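Long-range contact in tryptophane-5-halogenase (Microbispora sp. ATCC PTA-5024, PDB 5UAO), which probably catalyses the FAD-dependent chlorination of a tryptophan at carbon 5 in the lanthipeptide NAI-107 during its biosynthesis: residues Phe107-Ala118 with Asp466-Val474. Sequence-based numbering, arbitrary orientation.
Sequences FEWGSRPEGFVA and DTLLLGQEV
Arg112, in the loop of the hairpin formed by strands 104-108 and 116-119, bonds two backbone carbonyls at the end of helix 461-471, which closes in a Schellman motif. Its NH2 points almost straight at Leu470 O (2.9 Å, N-H...O 178°), while NE reaches Gly471 O at 2.9 Å along a more bent path, rising above that carbonyl plane. Both oxygens lie close to the guanidinium plane, and CG of Glu473 rests over one face of the group. Leu470 O is gripped twice, since Glu473 N, the amide of the Schellman turn, meets it from the other face of its plane. Replacing Arg112 with a leucine would probably leave the Gly471 and Leu470 carbonyls without these N-H partners and Glu473 CG without the flat surface it packs on. Beside this grip, Ser111 OG donates to Glu473 OE1 (2.6 Å), and a water links Gly471 O to Trp109 O and Arg112 N.

Deeper in, the same hairpin, at the margin of a mixed sheet, packs on the helix through aromatic rings. The strand 116-118 runs nearly antiparallel to helix 466-471 (176°). Gly471 CA sits over the centre of the Phe116 ring, 3.6 Å from its centroid, a CH-pi contact so close that a CB on this residue would clash with the ring. Leu468 CD1 touches both rings, at the edge of Phe116 and over a face of Phe107. Further out, Arg112 NH1 bonds Gly137 O, and Arg410 holds the turn through Arg112 O and Gly110 O. At the far end, Thr467 CG2 meets Ala118 CB at 4.1 Å.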
loop_
_atom_site.group_PDB
_atom_site.type_symbol
_atom_site.label_atom_id
_atom_site.label_comp_id
_atom_site.label_asym_id
_atom_site.label_seq_id
_atom_site.Cartn_x
_atom_site.Cartn_y
_atom_site.Cartn_z
ATOM N N PHE A 107 -19.702 -13.572 16.067
ATOM C CA PHE A 107 -20.164 -14.279 14.881
ATOM C C PHE A 107 -20.788 -15.646 15.230
ATOM O O PHE A 107 -20.051 -16.588 15.576
ATOM C CB PHE A 107 -18.973 -14.490 13.941
ATOM C CG PHE A 107 -18.648 -13.332 13.055
ATOM C CD1 PHE A 107 -19.438 -13.063 11.953
ATOM C CD2 PHE A 107 -17.538 -12.510 13.302
ATOM C CE1 PHE A 107 -19.188 -11.988 11.127
ATOM C CE2 PHE A 107 -17.266 -11.454 12.466
ATOM C CZ PHE A 107 -18.101 -11.169 11.389
ATOM N N GLU A 108 -22.127 -15.751 15.166
ATOM C CA GLU A 108 -22.790 -17.057 15.283
ATOM C C GLU A 108 -22.863 -17.573 13.833
ATOM O O GLU A 108 -23.801 -17.336 13.077
ATOM C CB GLU A 108 -24.190 -17.052 15.871
ATOM C CG GLU A 108 -24.384 -16.203 17.065
ATOM C CD GLU A 108 -25.790 -16.475 17.617
ATOM O OE1 GLU A 108 -26.625 -15.504 17.709
ATOM O OE2 GLU A 108 -26.091 -17.701 17.815
ATOM N N TRP A 109 -21.802 -18.249 13.472
ATOM C CA TRP A 109 -21.399 -18.345 12.104
ATOM C C TRP A 109 -20.407 -19.492 11.958
ATOM O O TRP A 109 -19.555 -19.688 12.823
ATOM C CB TRP A 109 -20.664 -17.036 11.764
ATOM C CG TRP A 109 -20.633 -16.613 10.302
ATOM C CD1 TRP A 109 -19.730 -17.001 9.325
ATOM C CD2 TRP A 109 -21.482 -15.622 9.676
ATOM N NE1 TRP A 109 -20.018 -16.345 8.132
ATOM C CE2 TRP A 109 -21.083 -15.504 8.324
ATOM C CE3 TRP A 109 -22.566 -14.879 10.110
ATOM C CZ2 TRP A 109 -21.717 -14.647 7.449
ATOM C CZ3 TRP A 109 -23.174 -14.003 9.248
ATOM C CH2 TRP A 109 -22.781 -13.901 7.926
ATOM N N GLY A 110 -20.447 -20.168 10.808
ATOM C CA GLY A 110 -19.618 -21.313 10.602
ATOM C C GLY A 110 -20.069 -22.535 11.392
ATOM O O GLY A 110 -21.168 -22.545 12.007
ATOM N N SER A 111 -19.261 -23.571 11.343
ATOM C CA SER A 111 -19.675 -24.856 11.879
ATOM C C SER A 111 -19.370 -25.062 13.335
ATOM O O SER A 111 -19.895 -26.020 13.910
ATOM C CB SER A 111 -19.170 -26.002 11.015
ATOM O OG SER A 111 -17.755 -26.040 11.013
ATOM N N ARG A 112 -18.643 -24.153 13.984
ATOM C CA ARG A 112 -18.473 -24.267 15.447
ATOM C C ARG A 112 -19.759 -23.934 16.175
ATOM O O ARG A 112 -20.334 -22.826 15.974
ATOM C CB ARG A 112 -17.382 -23.305 15.945
ATOM C CG ARG A 112 -16.017 -23.503 15.303
ATOM C CD ARG A 112 -15.223 -22.217 15.459
ATOM N NE ARG A 112 -13.919 -22.168 14.806
ATOM C CZ ARG A 112 -12.881 -22.817 15.256
ATOM N NH1 ARG A 112 -12.993 -23.595 16.323
ATOM N NH2 ARG A 112 -11.746 -22.697 14.644
ATOM N N PRO A 113 -20.244 -24.848 17.040
ATOM C CA PRO A 113 -21.515 -24.551 17.734
ATOM C C PRO A 113 -21.502 -23.234 18.490
ATOM O O PRO A 113 -22.532 -22.557 18.557
ATOM C CB PRO A 113 -21.665 -25.716 18.739
ATOM C CG PRO A 113 -20.753 -26.798 18.277
ATOM C CD PRO A 113 -19.785 -26.246 17.266
ATOM N N GLU A 114 -20.350 -22.865 19.060
ATOM C CA GLU A 114 -20.225 -21.608 19.840
ATOM C C GLU A 114 -19.927 -20.387 18.961
ATOM O O GLU A 114 -19.874 -19.281 19.441
ATOM C CB GLU A 114 -19.105 -21.758 20.884
ATOM C CG GLU A 114 -17.656 -21.890 20.361
ATOM C CD GLU A 114 -17.191 -23.310 19.913
ATOM O OE1 GLU A 114 -17.999 -24.179 19.447
ATOM O OE2 GLU A 114 -15.950 -23.567 20.029
ATOM N N GLY A 115 -19.715 -20.573 17.664
ATOM C CA GLY A 115 -19.297 -19.435 16.851
ATOM C C GLY A 115 -17.890 -18.963 17.227
ATOM O O GLY A 115 -17.047 -19.750 17.732
ATOM N N PHE A 116 -17.615 -17.685 16.973
ATOM C CA PHE A 116 -16.289 -17.096 17.278
ATOM C C PHE A 116 -16.473 -15.613 17.362
ATOM O O PHE A 116 -17.488 -15.081 16.921
ATOM C CB PHE A 116 -15.178 -17.391 16.238
ATOM C CG PHE A 116 -15.557 -17.014 14.827
ATOM C CD1 PHE A 116 -16.353 -17.879 14.074
ATOM C CD2 PHE A 116 -15.186 -15.800 14.267
ATOM C CE1 PHE A 116 -16.752 -17.565 12.791
ATOM C CE2 PHE A 116 -15.576 -15.476 12.962
ATOM C CZ PHE A 116 -16.335 -16.363 12.211
ATOM N N VAL A 117 -15.470 -14.954 17.906
ATOM C CA VAL A 117 -15.513 -13.512 18.112
ATOM C C VAL A 117 -14.354 -12.875 17.387
ATOM O O VAL A 117 -13.280 -13.467 17.255
ATOM C CB VAL A 117 -15.510 -13.098 19.626
ATOM C CG1 VAL A 117 -16.760 -13.625 20.318
ATOM C CG2 VAL A 117 -14.268 -13.543 20.338
ATOM N N ALA A 118 -14.603 -11.670 16.912
ATOM C CA ALA A 118 -13.687 -10.897 16.143
ATOM C C ALA A 118 -13.516 -9.536 16.803
ATOM O O ALA A 118 -14.344 -8.646 16.607
ATOM C CB ALA A 118 -14.260 -10.716 14.742
ATOM N N ASP A 466 -7.645 -13.428 8.531
ATOM C CA ASP A 466 -7.279 -14.611 9.323
ATOM C C ASP A 466 -8.416 -15.022 10.295
ATOM O O ASP A 466 -8.721 -16.195 10.444
ATOM C CB ASP A 466 -6.046 -14.310 10.136
ATOM C CG ASP A 466 -4.695 -14.520 9.353
ATOM O OD1 ASP A 466 -4.554 -15.312 8.360
ATOM O OD2 ASP A 466 -3.723 -13.905 9.840
ATOM N N THR A 467 -9.053 -14.061 10.939
ATOM C CA THR A 467 -10.022 -14.410 11.971
ATOM C C THR A 467 -11.239 -15.047 11.336
ATOM O O THR A 467 -11.722 -16.049 11.830
ATOM C CB THR A 467 -10.405 -13.192 12.837
ATOM O OG1 THR A 467 -9.229 -12.659 13.426
ATOM C CG2 THR A 467 -11.414 -13.536 13.906
ATOM N N LEU A 468 -11.700 -14.489 10.223
ATOM C CA LEU A 468 -12.861 -14.984 9.530
ATOM C C LEU A 468 -12.600 -16.359 8.972
ATOM O O LEU A 468 -13.446 -17.225 9.081
ATOM C CB LEU A 468 -13.340 -14.042 8.380
ATOM C CG LEU A 468 -14.436 -13.116 8.862
ATOM C CD1 LEU A 468 -15.752 -13.842 9.239
ATOM C CD2 LEU A 468 -13.967 -12.311 10.048
ATOM N N LEU A 469 -11.407 -16.584 8.435
ATOM C CA LEU A 469 -11.137 -17.864 7.780
ATOM C C LEU A 469 -10.917 -19.014 8.848
ATOM O O LEU A 469 -11.491 -20.087 8.771
ATOM C CB LEU A 469 -9.934 -17.691 6.855
ATOM C CG LEU A 469 -10.145 -16.883 5.571
ATOM C CD1 LEU A 469 -8.779 -16.823 4.851
ATOM C CD2 LEU A 469 -11.089 -17.623 4.691
ATOM N N LEU A 470 -10.210 -18.703 9.909
ATOM C CA LEU A 470 -9.972 -19.696 10.969
ATOM C C LEU A 470 -11.243 -19.887 11.791
ATOM O O LEU A 470 -11.574 -21.002 12.243
ATOM C CB LEU A 470 -8.810 -19.206 11.870
ATOM C CG LEU A 470 -7.427 -19.199 11.220
ATOM C CD1 LEU A 470 -6.581 -18.341 12.097
ATOM C CD2 LEU A 470 -6.857 -20.594 11.066
ATOM N N GLY A 471 -11.988 -18.805 11.985
ATOM C CA GLY A 471 -13.303 -18.942 12.679
ATOM C C GLY A 471 -14.244 -19.874 11.999
ATOM O O GLY A 471 -15.024 -20.608 12.637
ATOM N N GLN A 472 -14.217 -19.826 10.686
ATOM C CA GLN A 472 -15.055 -20.669 9.834
ATOM C C GLN A 472 -14.424 -22.027 9.452
ATOM O O GLN A 472 -15.012 -22.771 8.636
ATOM C CB GLN A 472 -15.414 -19.876 8.554
ATOM C CG GLN A 472 -16.442 -18.786 8.746
ATOM C CD GLN A 472 -16.633 -17.990 7.447
ATOM O OE1 GLN A 472 -15.720 -17.313 6.932
ATOM N NE2 GLN A 472 -17.768 -18.101 6.910
ATOM N N GLU A 473 -13.286 -22.373 10.082
ATOM C CA GLU A 473 -12.601 -23.706 9.948
ATOM C C GLU A 473 -12.317 -24.029 8.511
ATOM O O GLU A 473 -12.530 -25.129 8.062
ATOM C CB GLU A 473 -13.422 -24.838 10.556
ATOM C CG GLU A 473 -13.739 -24.636 12.026
ATOM C CD GLU A 473 -14.427 -25.833 12.652
ATOM O OE1 GLU A 473 -15.662 -25.973 12.479
ATOM O OE2 GLU A 473 -13.732 -26.643 13.293
ATOM N N VAL A 474 -11.837 -23.045 7.788
ATOM C CA VAL A 474 -11.377 -23.214 6.399
ATOM C C VAL A 474 -10.032 -23.997 6.446
ATOM O O VAL A 474 -9.113 -23.588 7.162
ATOM C CB VAL A 474 -11.179 -21.828 5.759
ATOM C CG1 VAL A 474 -10.367 -21.915 4.501
ATOM C CG2 VAL A 474 -12.558 -21.198 5.494
HETATM O O HOH W 1 -17.484 -21.428 13.241
HETATM O O HOH W 2 -17.852 -23.179 8.475
HETATM O O HOH W 3 -16.900 -27.586 14.504
#